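Local coordinates for protein 5-oxoprolinase subunit C (Escherichia coli, PDB 5DUD) that catalyses the ATP-dependent cleavage of 5-oxoproline to L-glutamate, as one subunit of 5-oxoprolinase, at residues A31-N41 and G108-A116; A85-P93 and A162-W170. All blocks are in the same frame, centred on the assembly; numbering follows the deposited sequence.

Contact 1 (A31-N41 and G108-A116)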
ATOM      1  N   ALA A  31      -2.390 -10.242   2.125  1.00 27.02           N
ATOM      2  CA  ALA A  31      -3.712 -10.666   1.661  1.00 26.12           C
ATOM      3  C   ALA A  31      -4.756  -9.561   1.813  1.00 28.04           C
ATOM      4  O   ALA A  31      -4.778  -8.861   2.824  1.00 27.30           O
ATOM      5  CB  ALA A  31      -4.172 -11.909   2.413  1.00 27.05           C
ATOM      6  N   LEU A  32      -5.580  -9.386   0.776  1.00 23.57           N
ATOM      7  CA  LEU A  32      -6.685  -8.420   0.774  1.00 22.82           C
ATOM      8  C   LEU A  32      -7.696  -8.850   1.846  1.00 25.45           C
ATOM      9  O   LEU A  32      -8.110  -8.036   2.672  1.00 25.12           O
ATOM     10  CB  LEU A  32      -7.337  -8.336  -0.625  1.00 23.00           C
ATOM     11  CG  LEU A  32      -6.995  -7.107  -1.486  1.00 27.55           C
ATOM     12  CD1 LEU A  32      -5.509  -6.791  -1.463  1.00 27.53           C
ATOM     13  CD2 LEU A  32      -7.460  -7.308  -2.914  1.00 30.61           C
ATOM     14  N   ASP A  33      -8.013 -10.153   1.876  1.00 21.39           N
ATOM     15  CA  ASP A  33      -8.854 -10.765   2.899  1.00 21.19           C
ATOM     16  C   ASP A  33      -7.900 -11.359   3.941  1.00 24.81           C
ATOM     17  O   ASP A  33      -7.588 -12.549   3.902  1.00 24.35           O
ATOM     18  CB  ASP A  33      -9.788 -11.820   2.270  1.00 23.30           C
ATOM     19  CG  ASP A  33     -10.955 -12.242   3.141  1.00 32.95           C
ATOM     20  OD1 ASP A  33     -10.730 -12.551   4.329  1.00 33.06           O
ATOM     21  OD2 ASP A  33     -12.085 -12.325   2.616  1.00 39.24           O
ATOM     22  N   MET A  34      -7.386 -10.504   4.839  1.00 21.42           N
ATOM     23  CA  MET A  34      -6.451 -10.944   5.881  1.00 21.35           C
ATOM     24  C   MET A  34      -7.060 -12.044   6.758  1.00 25.44           C
ATOM     25  O   MET A  34      -6.359 -13.019   7.007  1.00 25.49           O
ATOM     26  CB  MET A  34      -5.966  -9.768   6.758  1.00 23.60           C
ATOM     27  CG  MET A  34      -4.741  -9.036   6.222  1.00 27.16           C
ATOM     28  SD  MET A  34      -3.275 -10.059   5.896  1.00 31.59           S
ATOM     29  CE  MET A  34      -3.220 -11.005   7.366  1.00 28.62           C
ATOM     30  N   PRO A  35      -8.343 -11.951   7.189  1.00 21.82           N
ATOM     31  CA  PRO A  35      -8.944 -13.028   7.999  1.00 21.94           C
ATOM     32  C   PRO A  35      -9.001 -14.391   7.301  1.00 25.57           C
ATOM     33  O   PRO A  35      -8.926 -15.403   7.989  1.00 25.58           O
ATOM     34  CB  PRO A  35     -10.363 -12.510   8.266  1.00 23.77           C
ATOM     35  CG  PRO A  35     -10.255 -11.042   8.149  1.00 27.86           C
ATOM     36  CD  PRO A  35      -9.295 -10.839   7.020  1.00 23.12           C
ATOM     37  N   ALA A  36      -9.117 -14.431   5.955  1.00 21.95           N
ATOM     38  CA  ALA A  36      -9.155 -15.697   5.211  1.00 22.10           C
ATOM     39  C   ALA A  36      -7.793 -16.415   5.246  1.00 26.62           C
ATOM     40  O   ALA A  36      -7.750 -17.601   5.566  1.00 26.99           O
ATOM     41  CB  ALA A  36      -9.583 -15.470   3.777  1.00 22.66           C
ATOM     42  N   LEU A  37      -6.693 -15.706   4.942  1.00 22.87           N
ATOM     43  CA  LEU A  37      -5.327 -16.250   4.982  1.00 23.07           C
ATOM     44  C   LEU A  37      -4.926 -16.690   6.411  1.00 27.47           C
ATOM     45  O   LEU A  37      -4.278 -17.730   6.574  1.00 27.67           O
ATOM     46  CB  LEU A  37      -4.347 -15.173   4.461  1.00 22.85           C
ATOM     47  CG  LEU A  37      -2.858 -15.532   4.472  1.00 27.95           C
ATOM     48  CD1 LEU A  37      -2.173 -15.112   3.193  1.00 28.10           C
ATOM     49  CD2 LEU A  37      -2.132 -14.873   5.643  1.00 30.55           C
ATOM     50  N   ARG A  38      -5.299 -15.889   7.434  1.00 24.09           N
ATOM     51  CA  ARG A  38      -4.972 -16.191   8.834  1.00 24.60           C
ATOM     52  C   ARG A  38      -5.620 -17.492   9.289  1.00 29.30           C
ATOM     53  O   ARG A  38      -4.925 -18.322   9.865  1.00 29.68           O
ATOM     54  CB  ARG A  38      -5.356 -15.038   9.782  1.00 24.51           C
ATOM     55  CG  ARG A  38      -4.362 -13.886   9.709  1.00 33.29           C
ATOM     56  CD  ARG A  38      -4.707 -12.718  10.598  1.00 42.52           C
ATOM     57  NE  ARG A  38      -3.670 -11.688  10.522  1.00 51.83           N
ATOM     58  CZ  ARG A  38      -3.727 -10.490  11.097  1.00 66.46           C
ATOM     59  NH1 ARG A  38      -4.791 -10.144  11.820  1.00 56.18           N
ATOM     60  NH2 ARG A  38      -2.730  -9.629  10.958  1.00 52.16           N
ATOM     61  N   ILE A  39      -6.911 -17.706   8.980  1.00 25.80           N
ATOM     62  CA  ILE A  39      -7.631 -18.938   9.343  1.00 26.40           C
ATOM     63  C   ILE A  39      -6.993 -20.154   8.649  1.00 30.95           C
ATOM     64  O   ILE A  39      -6.815 -21.188   9.291  1.00 31.29           O
ATOM     65  CB  ILE A  39      -9.144 -18.821   9.000  1.00 29.39           C
ATOM     66  CG1 ILE A  39      -9.841 -17.790   9.920  1.00 29.59           C
ATOM     67  CG2 ILE A  39      -9.857 -20.176   9.096  1.00 31.13           C
ATOM     68  CD1 ILE A  39     -11.159 -17.225   9.371  1.00 35.40           C
ATOM     69  N   ALA A  40      -6.648 -20.021   7.350  1.00 27.33           N
ATOM     70  CA  ALA A  40      -6.017 -21.089   6.569  1.00 27.71           C
ATOM     71  C   ALA A  40      -4.693 -21.516   7.196  1.00 32.34           C
ATOM     72  O   ALA A  40      -4.479 -22.709   7.404  1.00 32.64           O
ATOM     73  CB  ALA A  40      -5.789 -20.639   5.132  1.00 27.93           C
ATOM     74  N   ASN A  41      -3.813 -20.545   7.510  1.00 28.91           N
ATOM     75  CA  ASN A  41      -2.519 -20.847   8.134  1.00 29.55           C
ATOM     76  C   ASN A  41      -2.722 -21.411   9.545  1.00 34.89           C
ATOM     77  O   ASN A  41      -1.972 -22.294   9.962  1.00 35.65           O
ATOM     78  CB  ASN A  41      -1.598 -19.612   8.164  1.00 29.02           C
ATOM     79  CG  ASN A  41      -1.078 -19.199   6.805  1.00 44.52           C
ATOM     80  OD1 ASN A  41      -0.596 -20.024   6.024  1.00 37.37           O
ATOM     81  ND2 ASN A  41      -1.084 -17.902   6.516  1.00 34.33           N
ATOM     82  N   GLY A 108     -18.384 -14.470  -4.297  1.00 32.95           N
ATOM     83  CA  GLY A 108     -17.045 -14.082  -3.874  1.00 31.41           C
ATOM     84  C   GLY A 108     -16.098 -13.799  -5.026  1.00 34.20           C
ATOM     85  O   GLY A 108     -16.497 -13.852  -6.192  1.00 34.51           O
ATOM     86  N   MET A 109     -14.836 -13.497  -4.695  1.00 29.18           N
ATOM     87  CA  MET A 109     -13.788 -13.184  -5.673  1.00 28.50           C
ATOM     88  C   MET A 109     -12.471 -13.888  -5.362  1.00 31.61           C
ATOM     89  O   MET A 109     -11.983 -14.638  -6.204  1.00 31.48           O
ATOM     90  CB  MET A 109     -13.526 -11.665  -5.724  1.00 30.40           C
ATOM     91  CG  MET A 109     -14.534 -10.891  -6.528  1.00 34.51           C
ATOM     92  SD  MET A 109     -14.269 -10.985  -8.318  1.00 39.26           S
ATOM     93  CE  MET A 109     -12.733 -10.076  -8.475  1.00 35.36           C
ATOM     94  N   ARG A 110     -11.860 -13.604  -4.193  1.00 27.22           N
ATOM     95  CA  ARG A 110     -10.546 -14.149  -3.837  1.00 26.51           C
ATOM     96  C   ARG A 110     -10.611 -15.382  -2.913  1.00 30.44           C
ATOM     97  O   ARG A 110     -11.381 -15.406  -1.957  1.00 30.05           O
ATOM     98  CB  ARG A 110      -9.679 -13.053  -3.199  1.00 25.70           C
ATOM     99  CG  ARG A 110      -9.168 -12.055  -4.242  1.00 32.80           C
ATOM    100  CD  ARG A 110      -8.950 -10.654  -3.711  1.00 37.68           C
ATOM    101  NE  ARG A 110      -8.713  -9.699  -4.801  1.00 44.57           N
ATOM    102  CZ  ARG A 110      -9.647  -8.989  -5.443  1.00 56.74           C
ATOM    103  NH1 ARG A 110     -10.931  -9.104  -5.114  1.00 42.96           N
ATOM    104  NH2 ARG A 110      -9.299  -8.153  -6.418  1.00 42.65           N
ATOM    105  N   SER A 111      -9.770 -16.399  -3.211  1.00 27.11           N
ATOM    106  CA  SER A 111      -9.650 -17.658  -2.469  1.00 27.10           C
ATOM    107  C   SER A 111      -8.200 -17.853  -2.033  1.00 30.76           C
ATOM    108  O   SER A 111      -7.295 -17.422  -2.742  1.00 30.27           O
ATOM    109  CB  SER A 111     -10.109 -18.827  -3.342  1.00 31.41           C
ATOM    110  OG  SER A 111     -10.295 -20.026  -2.605  1.00 41.85           O
ATOM    111  N   TYR A 112      -7.976 -18.492  -0.875  1.00 27.44           N
ATOM    112  CA  TYR A 112      -6.620 -18.696  -0.349  1.00 27.36           C
ATOM    113  C   TYR A 112      -6.313 -20.181  -0.154  1.00 32.13           C
ATOM    114  O   TYR A 112      -7.207 -20.952   0.176  1.00 31.72           O
ATOM    115  CB  TYR A 112      -6.431 -17.921   0.967  1.00 28.13           C
ATOM    116  CG  TYR A 112      -6.637 -16.436   0.778  1.00 29.14           C
ATOM    117  CD1 TYR A 112      -7.916 -15.899   0.691  1.00 30.88           C
ATOM    118  CD2 TYR A 112      -5.559 -15.585   0.564  1.00 29.62           C
ATOM    119  CE1 TYR A 112      -8.117 -14.554   0.402  1.00 31.19           C
ATOM    120  CE2 TYR A 112      -5.747 -14.230   0.306  1.00 30.05           C
ATOM    121  CZ  TYR A 112      -7.031 -13.718   0.224  1.00 37.17           C
ATOM    122  OH  TYR A 112      -7.246 -12.382  -0.019  1.00 38.35           O
ATOM    123  N   LEU A 113      -5.043 -20.572  -0.376  1.00 29.48           N
ATOM    124  CA  LEU A 113      -4.575 -21.950  -0.244  1.00 30.22           C
ATOM    125  C   LEU A 113      -3.286 -21.991   0.594  1.00 34.93           C
ATOM    126  O   LEU A 113      -2.252 -21.490   0.153  1.00 34.19           O
ATOM    127  CB  LEU A 113      -4.343 -22.557  -1.642  1.00 30.69           C
ATOM    128  CG  LEU A 113      -3.710 -23.951  -1.698  1.00 36.30           C
ATOM    129  CD1 LEU A 113      -4.504 -24.951  -0.880  1.00 36.76           C
ATOM    130  CD2 LEU A 113      -3.593 -24.437  -3.120  1.00 39.28           C
ATOM    131  N   ALA A 114      -3.357 -22.605   1.788  1.00 32.65           N
ATOM    132  CA  ALA A 114      -2.226 -22.740   2.706  1.00 33.32           C
ATOM    133  C   ALA A 114      -1.876 -24.209   2.930  1.00 39.16           C
ATOM    134  O   ALA A 114      -2.769 -25.055   2.996  1.00 39.19           O
ATOM    135  CB  ALA A 114      -2.561 -22.086   4.032  1.00 33.85           C
ATOM    136  N   VAL A 115      -0.581 -24.501   3.064  1.00 37.09           N
ATOM    137  CA  VAL A 115      -0.081 -25.862   3.283  1.00 38.35           C
ATOM    138  C   VAL A 115       0.766 -25.875   4.558  1.00 43.40           C
ATOM    139  O   VAL A 115       1.280 -24.832   4.960  1.00 42.50           O
ATOM    140  CB  VAL A 115       0.696 -26.398   2.050  1.00 42.77           C
ATOM    141  CG1 VAL A 115      -0.128 -26.240   0.775  1.00 41.97           C
ATOM    142  CG2 VAL A 115       2.060 -25.731   1.897  1.00 42.71           C
ATOM    143  N   ALA A 116       0.916 -27.055   5.185  1.00 41.61           N
ATOM    144  CA  ALA A 116       1.684 -27.223   6.430  1.00 42.53           C
ATOM    145  C   ALA A 116       3.179 -26.968   6.215  1.00 47.38           C
ATOM    146  O   ALA A 116       3.780 -27.559   5.320  1.00 47.51           O
ATOM    147  CB  ALA A 116       1.477 -28.621   6.983  1.00 44.56           C
TER
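Tyr112 stands up from the strand and drives its ring into the turn that leads into the helix, with its hydroxyl under the backbone of Asp33. The torsion at CB (chi1 -60°) sets CG beside the backbone N and anti to the carbonyl carbon, which puts the phenol end at the helix start. There Asp33 N donates to Tyr112 OH over 3.0 Å, a fairly straight bond with 162° at the hydrogen. The same hydroxyl is bonded to Glu54 OE2, which also takes the N-H of Leu32, so one carboxylate ties the tyrosine to the turn. Small side chains flank the ring obliquely: Ala36 CB lies 3.5 Å from Tyr112 CD1, and Ala31 CB is equally close to Tyr112 CE2 on the diagonal, while Leu37 CB comes to CD2. The carbonyl oxygen of Asp33 sits over a face of the ring. Asp33 itself is the N-cap, its OD1 accepting from Ala36 N at 3.0 Å from the anti side, out of the carboxylate plane; OD2 turns to Gln271. Two residues earlier on the strand, Arg110 offers a guanidinium face to Leu32 CD2, 3.3 Å from Arg110 NE, while Arg110 NH1 bonds to Ala270 O. At the other end Ala40 CB meets Ala114 CB at 3.7 Å. Helix 34-41 and strand 110-115 run nearly parallel, 25° apart with axes 7.8 Å from each other; the helix lies on a five-stranded antiparallel sheet, where strands 52-56 and 68-74 flank strand 110-115, and helix 266-271 packs on the turn through Tyr267 and Ala270.

Contact 2 (A85-P93 and A162-W170)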
ATOM      1  N   ALA A  85     -14.933 -34.098  -3.455  1.00 46.99           N
ATOM      2  CA  ALA A  85     -15.201 -32.663  -3.386  1.00 45.55           C
ATOM      3  C   ALA A  85     -14.835 -32.147  -1.995  1.00 48.52           C
ATOM      4  O   ALA A  85     -15.466 -32.537  -1.014  1.00 48.79           O
ATOM      5  CB  ALA A  85     -16.666 -32.393  -3.696  1.00 46.66           C
ATOM      6  N   VAL A  86     -13.783 -31.317  -1.911  1.00 43.72           N
ATOM      7  CA  VAL A  86     -13.289 -30.757  -0.650  1.00 42.76           C
ATOM      8  C   VAL A  86     -13.893 -29.370  -0.434  1.00 45.63           C
ATOM      9  O   VAL A  86     -14.139 -28.652  -1.405  1.00 44.87           O
ATOM     10  CB  VAL A  86     -11.742 -30.731  -0.606  1.00 46.26           C
ATOM     11  CG1 VAL A  86     -11.157 -32.082  -1.006  1.00 47.10           C
ATOM     12  CG2 VAL A  86     -11.134 -29.601  -1.441  1.00 45.05           C
ATOM     13  N   TRP A  87     -14.092 -28.974   0.829  1.00 41.77           N
ATOM     14  CA  TRP A  87     -14.709 -27.690   1.144  1.00 40.67           C
ATOM     15  C   TRP A  87     -13.813 -26.795   1.999  1.00 43.05           C
ATOM     16  O   TRP A  87     -12.810 -27.235   2.565  1.00 42.49           O
ATOM     17  CB  TRP A  87     -16.063 -27.926   1.807  1.00 40.06           C
ATOM     18  CG  TRP A  87     -17.084 -28.393   0.813  1.00 41.68           C
ATOM     19  CD1 TRP A  87     -17.686 -27.643  -0.153  1.00 44.36           C
ATOM     20  CD2 TRP A  87     -17.538 -29.737   0.619  1.00 42.70           C
ATOM     21  NE1 TRP A  87     -18.514 -28.431  -0.916  1.00 44.80           N
ATOM     22  CE2 TRP A  87     -18.452 -29.720  -0.456  1.00 47.06           C
ATOM     23  CE3 TRP A  87     -17.290 -30.954   1.275  1.00 44.76           C
ATOM     24  CZ2 TRP A  87     -19.110 -30.872  -0.896  1.00 47.59           C
ATOM     25  CZ3 TRP A  87     -17.949 -32.092   0.842  1.00 47.43           C
ATOM     26  CH2 TRP A  87     -18.831 -32.049  -0.244  1.00 48.47           C
ATOM     27  N   THR A  88     -14.191 -25.506   2.057  1.00 38.77           N
ATOM     28  CA  THR A  88     -13.418 -24.454   2.707  1.00 37.61           C
ATOM     29  C   THR A  88     -13.551 -24.411   4.240  1.00 41.07           C
ATOM     30  O   THR A  88     -14.642 -24.577   4.786  1.00 41.18           O
ATOM     31  CB  THR A  88     -13.832 -23.083   2.141  1.00 45.45           C
ATOM     32  OG1 THR A  88     -15.230 -22.890   2.356  1.00 46.05           O
ATOM     33  CG2 THR A  88     -13.519 -22.944   0.659  1.00 43.71           C
ATOM     34  N   GLY A  89     -12.427 -24.155   4.904  1.00 36.82           N
ATOM     35  CA  GLY A  89     -12.349 -24.016   6.356  1.00 36.62           C
ATOM     36  C   GLY A  89     -12.131 -25.304   7.123  1.00 41.05           C
ATOM     37  O   GLY A  89     -12.709 -25.478   8.198  1.00 41.21           O
ATOM     38  N   TRP A  90     -11.263 -26.194   6.604  1.00 37.61           N
ATOM     39  CA  TRP A  90     -10.962 -27.494   7.209  1.00 38.37           C
ATOM     40  C   TRP A  90      -9.490 -27.856   7.070  1.00 42.54           C
ATOM     41  O   TRP A  90      -8.904 -27.560   6.029  1.00 41.41           O
ATOM     42  CB  TRP A  90     -11.813 -28.581   6.519  1.00 37.69           C
ATOM     43  CG  TRP A  90     -13.113 -28.850   7.200  1.00 39.11           C
ATOM     44  CD1 TRP A  90     -14.246 -28.092   7.147  1.00 41.66           C
ATOM     45  CD2 TRP A  90     -13.422 -29.978   8.022  1.00 40.13           C
ATOM     46  NE1 TRP A  90     -15.239 -28.674   7.898  1.00 42.03           N
ATOM     47  CE2 TRP A  90     -14.769 -29.848   8.426  1.00 44.37           C
ATOM     48  CE3 TRP A  90     -12.703 -31.111   8.427  1.00 42.31           C
ATOM     49  CZ2 TRP A  90     -15.393 -30.781   9.256  1.00 44.86           C
ATOM     50  CZ3 TRP A  90     -13.330 -32.047   9.233  1.00 44.98           C
ATOM     51  CH2 TRP A  90     -14.658 -31.874   9.643  1.00 45.92           C
ATOM     52  N   ARG A  91      -8.898 -28.530   8.089  1.00 40.31           N
ATOM     53  CA  ARG A  91      -7.513 -29.019   7.998  1.00 40.69           C
ATOM     54  C   ARG A  91      -7.589 -30.342   7.239  1.00 45.73           C
ATOM     55  O   ARG A  91      -7.849 -31.385   7.834  1.00 46.26           O
ATOM     56  CB  ARG A  91      -6.834 -29.169   9.386  1.00 41.68           C
ATOM     57  CG  ARG A  91      -5.533 -30.006   9.330  1.00 52.94           C
ATOM     58  CD  ARG A  91      -4.607 -29.949  10.536  1.00 64.07           C
ATOM     59  NE  ARG A  91      -5.221 -30.426  11.781  1.00 73.24           N
ATOM     60  CZ  ARG A  91      -5.798 -29.667  12.716  1.00 86.31           C
ATOM     61  NH1 ARG A  91      -5.879 -28.347  12.562  1.00 71.47           N
ATOM     62  NH2 ARG A  91      -6.304 -30.225  13.810  1.00 74.38           N
ATOM     63  N   LEU A  92      -7.488 -30.272   5.909  1.00 42.10           N
ATOM     64  CA  LEU A  92      -7.616 -31.445   5.051  1.00 42.71           C
ATOM     65  C   LEU A  92      -6.263 -32.128   4.877  1.00 47.56           C
ATOM     66  O   LEU A  92      -5.250 -31.438   4.770  1.00 46.67           O
ATOM     67  CB  LEU A  92      -8.191 -31.033   3.688  1.00 42.03           C
ATOM     68  CG  LEU A  92      -9.553 -30.352   3.718  1.00 46.10           C
ATOM     69  CD1 LEU A  92      -9.872 -29.774   2.371  1.00 45.63           C
ATOM     70  CD2 LEU A  92     -10.645 -31.303   4.195  1.00 49.38           C
ATOM     71  N   PRO A  93      -6.215 -33.472   4.825  1.00 45.56           N
ATOM     72  CA  PRO A  93      -4.927 -34.152   4.623  1.00 46.24           C
ATOM     73  C   PRO A  93      -4.536 -34.201   3.143  1.00 49.85           C
ATOM     74  O   PRO A  93      -5.415 -34.174   2.284  1.00 48.97           O
ATOM     75  CB  PRO A  93      -5.208 -35.552   5.162  1.00 49.50           C
ATOM     76  CG  PRO A  93      -6.630 -35.787   4.816  1.00 53.90           C
ATOM     77  CD  PRO A  93      -7.319 -34.450   4.925  1.00 48.02           C
ATOM     78  N   ALA A 162      -8.131 -33.276  12.229  1.00 51.19           N
ATOM     79  CA  ALA A 162      -8.684 -32.436  11.170  1.00 49.49           C
ATOM     80  C   ALA A 162      -9.885 -31.619  11.678  1.00 52.43           C
ATOM     81  O   ALA A 162     -11.030 -31.936  11.355  1.00 52.22           O
ATOM     82  CB  ALA A 162      -9.098 -33.303   9.993  1.00 50.50           C
ATOM     83  N   GLN A 163      -9.625 -30.564  12.465  1.00 48.07           N
ATOM     84  CA  GLN A 163     -10.694 -29.731  13.029  1.00 47.25           C
ATOM     85  C   GLN A 163     -11.156 -28.654  12.045  1.00 49.31           C
ATOM     86  O   GLN A 163     -10.349 -27.858  11.572  1.00 48.12           O
ATOM     87  CB  GLN A 163     -10.251 -29.060  14.350  1.00 48.68           C
ATOM     88  CG  GLN A 163     -10.208 -29.997  15.557  1.00 65.80           C
ATOM     89  CD  GLN A 163     -11.585 -30.489  15.944  1.00 84.49           C
ATOM     90  OE1 GLN A 163     -12.443 -29.713  16.377  1.00 79.64           O
ATOM     91  NE2 GLN A 163     -11.848 -31.780  15.764  1.00 77.00           N
ATOM     92  N   GLY A 164     -12.454 -28.619  11.779  1.00 45.44           N
ATOM     93  CA  GLY A 164     -13.039 -27.609  10.915  1.00 43.93           C
ATOM     94  C   GLY A 164     -13.356 -26.379  11.734  1.00 46.92           C
ATOM     95  O   GLY A 164     -13.911 -26.500  12.826  1.00 47.38           O
ATOM     96  N   VAL A 165     -13.014 -25.195  11.222  1.00 41.89           N
ATOM     97  CA  VAL A 165     -13.304 -23.930  11.913  1.00 41.03           C
ATOM     98  C   VAL A 165     -14.318 -23.120  11.105  1.00 43.90           C
ATOM     99  O   VAL A 165     -14.333 -23.201   9.876  1.00 43.27           O
ATOM    100  CB  VAL A 165     -12.049 -23.080  12.226  1.00 44.23           C
ATOM    101  CG1 VAL A 165     -11.078 -23.836  13.133  1.00 44.77           C
ATOM    102  CG2 VAL A 165     -11.368 -22.571  10.957  1.00 43.04           C
ATOM    103  N   LYS A 166     -15.162 -22.338  11.796  1.00 39.95           N
ATOM    104  CA  LYS A 166     -16.179 -21.509  11.147  1.00 39.23           C
ATOM    105  C   LYS A 166     -15.513 -20.297  10.497  1.00 41.69           C
ATOM    106  O   LYS A 166     -14.660 -19.679  11.131  1.00 40.90           O
ATOM    107  CB  LYS A 166     -17.244 -21.037  12.165  1.00 42.18           C
ATOM    108  CG  LYS A 166     -18.057 -22.147  12.829  1.00 56.25           C
ATOM    109  CD  LYS A 166     -18.413 -21.802  14.276  1.00 65.66           C
ATOM    110  CE  LYS A 166     -19.306 -22.834  14.926  1.00 76.54           C
ATOM    111  NZ  LYS A 166     -20.715 -22.375  15.034  1.00 85.63           N
ATOM    112  N   GLN A 167     -15.868 -19.983   9.242  1.00 37.64           N
ATOM    113  CA  GLN A 167     -15.331 -18.824   8.530  1.00 36.36           C
ATOM    114  C   GLN A 167     -16.192 -17.600   8.856  1.00 40.15           C
ATOM    115  O   GLN A 167     -17.219 -17.745   9.519  1.00 40.58           O
ATOM    116  CB  GLN A 167     -15.310 -19.095   7.015  1.00 37.40           C
ATOM    117  CG  GLN A 167     -14.492 -20.308   6.622  1.00 50.41           C
ATOM    118  CD  GLN A 167     -14.390 -20.423   5.124  1.00 68.72           C
ATOM    119  OE1 GLN A 167     -15.088 -21.221   4.493  1.00 64.42           O
ATOM    120  NE2 GLN A 167     -13.527 -19.622   4.517  1.00 60.15           N
ATOM    121  N   LEU A 168     -15.788 -16.399   8.375  1.00 35.73           N
ATOM    122  CA  LEU A 168     -16.510 -15.133   8.587  1.00 35.32           C
ATOM    123  C   LEU A 168     -17.404 -14.785   7.394  1.00 39.18           C
ATOM    124  O   LEU A 168     -16.948 -14.836   6.249  1.00 38.50           O
ATOM    125  CB  LEU A 168     -15.516 -13.987   8.812  1.00 34.66           C
ATOM    126  CG  LEU A 168     -14.611 -14.082  10.035  1.00 39.25           C
ATOM    127  CD1 LEU A 168     -13.565 -12.990  10.008  1.00 38.70           C
ATOM    128  CD2 LEU A 168     -15.414 -13.996  11.322  1.00 42.40           C
ATOM    129  N   LEU A 169     -18.656 -14.388   7.657  1.00 36.22           N
ATOM    130  CA  LEU A 169     -19.565 -14.054   6.562  1.00 36.19           C
ATOM    131  C   LEU A 169     -19.197 -12.721   5.938  1.00 39.19           C
ATOM    132  O   LEU A 169     -18.783 -11.797   6.639  1.00 38.50           O
ATOM    133  CB  LEU A 169     -21.038 -14.031   7.010  1.00 37.18           C
ATOM    134  CG  LEU A 169     -21.926 -15.015   6.267  1.00 42.73           C
ATOM    135  CD1 LEU A 169     -21.693 -16.432   6.774  1.00 43.19           C
ATOM    136  CD2 LEU A 169     -23.383 -14.612   6.373  1.00 46.19           C
ATOM    137  N   TRP A 170     -19.352 -12.643   4.613  1.00 35.63           N
ATOM    138  CA  TRP A 170     -19.093 -11.442   3.822  1.00 35.06           C
ATOM    139  C   TRP A 170     -20.418 -10.754   3.520  1.00 39.51           C
ATOM    140  O   TRP A 170     -21.478 -11.373   3.634  1.00 39.86           O
ATOM    141  CB  TRP A 170     -18.352 -11.817   2.527  1.00 33.48           C
ATOM    142  CG  TRP A 170     -17.085 -12.567   2.790  1.00 33.74           C
ATOM    143  CD1 TRP A 170     -15.882 -12.040   3.151  1.00 35.95           C
ATOM    144  CD2 TRP A 170     -16.927 -13.991   2.828  1.00 33.77           C
ATOM    145  NE1 TRP A 170     -14.964 -13.045   3.348  1.00 35.17           N
ATOM    146  CE2 TRP A 170     -15.583 -14.254   3.168  1.00 37.09           C
ATOM    147  CE3 TRP A 170     -17.785 -15.073   2.585  1.00 35.73           C
ATOM    148  CZ2 TRP A 170     -15.074 -15.552   3.263  1.00 36.51           C
ATOM    149  CZ3 TRP A 170     -17.283 -16.360   2.687  1.00 37.26           C
ATOM    150  CH2 TRP A 170     -15.944 -16.589   3.022  1.00 37.31           C
TER
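Ala162, the first modelled residue after a gap in the chain, packs its CB against the carbonyl oxygen of Arg91, while its own carbonyl oxygen approaches the six-membered part of the Trp90 indole obliquely. Next comes Gln163, whose backbone N lies over a face of the Arg91 guanidinium, 3.6 Å from NH2. Arg91 leaves its backbone with CG anti to N (chi1 165°) and then bends at chi3, which brings the guanidinium alongside this part of the loop; its NH1 is bonded to Leu43 O. Gly164 follows, and here the indole of Trp90 lies flat against the chain: Gly164 CA sits 3.7 Å from the centroid of the five-membered ring, only 6° off the ring normal, a CH-pi contact made face-on because there is no side chain to hold the ring off. Val165 supplies the hydrogen bond between the two backbones, its N donating to Gly89 O over 3.1 Å with 146° at the hydrogen and the donor tilted from the carbonyl plane. Its side chain goes instead to Ile39 and Leu43 of helix 34-44 and to Leu302. Gln167 then stretches back across Gly89, its extended chain crossing the Thr88 side chain at about a right angle. The two segments run roughly antiparallel but do not build a regular sheet. What results is a loop laid along the approach to strand 92-94, an outermost strand of the five-stranded sheet, with an inverse gamma turn centred on Arg91, in the carboxyltransferase-type domain of this cyclophilin-like clan.

Contacts 1 and 2 lie with centres about 11 Å apart, and both reach the five-stranded sheet. Strands 110-115 and 92-94 sit on either side of strand 68-74, so each contact reaches a different strand of one sheet. Helix 34-44 belongs to contact 1, and loop 162-170 of contact 2 runs along it: Ile39 CG2 packs 3.4 Å from Val165 CG2, and Pro35 CB lies 3.7 Å from Leu168 CD1. At the helix start Asp33 OD2 and Trp170 NE1, 3.1 Å apart, probably share a hydrogen bond, which would tie the N-cap of contact 1 to the far end of the loop. Both contacts are packing within the carboxyltransferase-type domain.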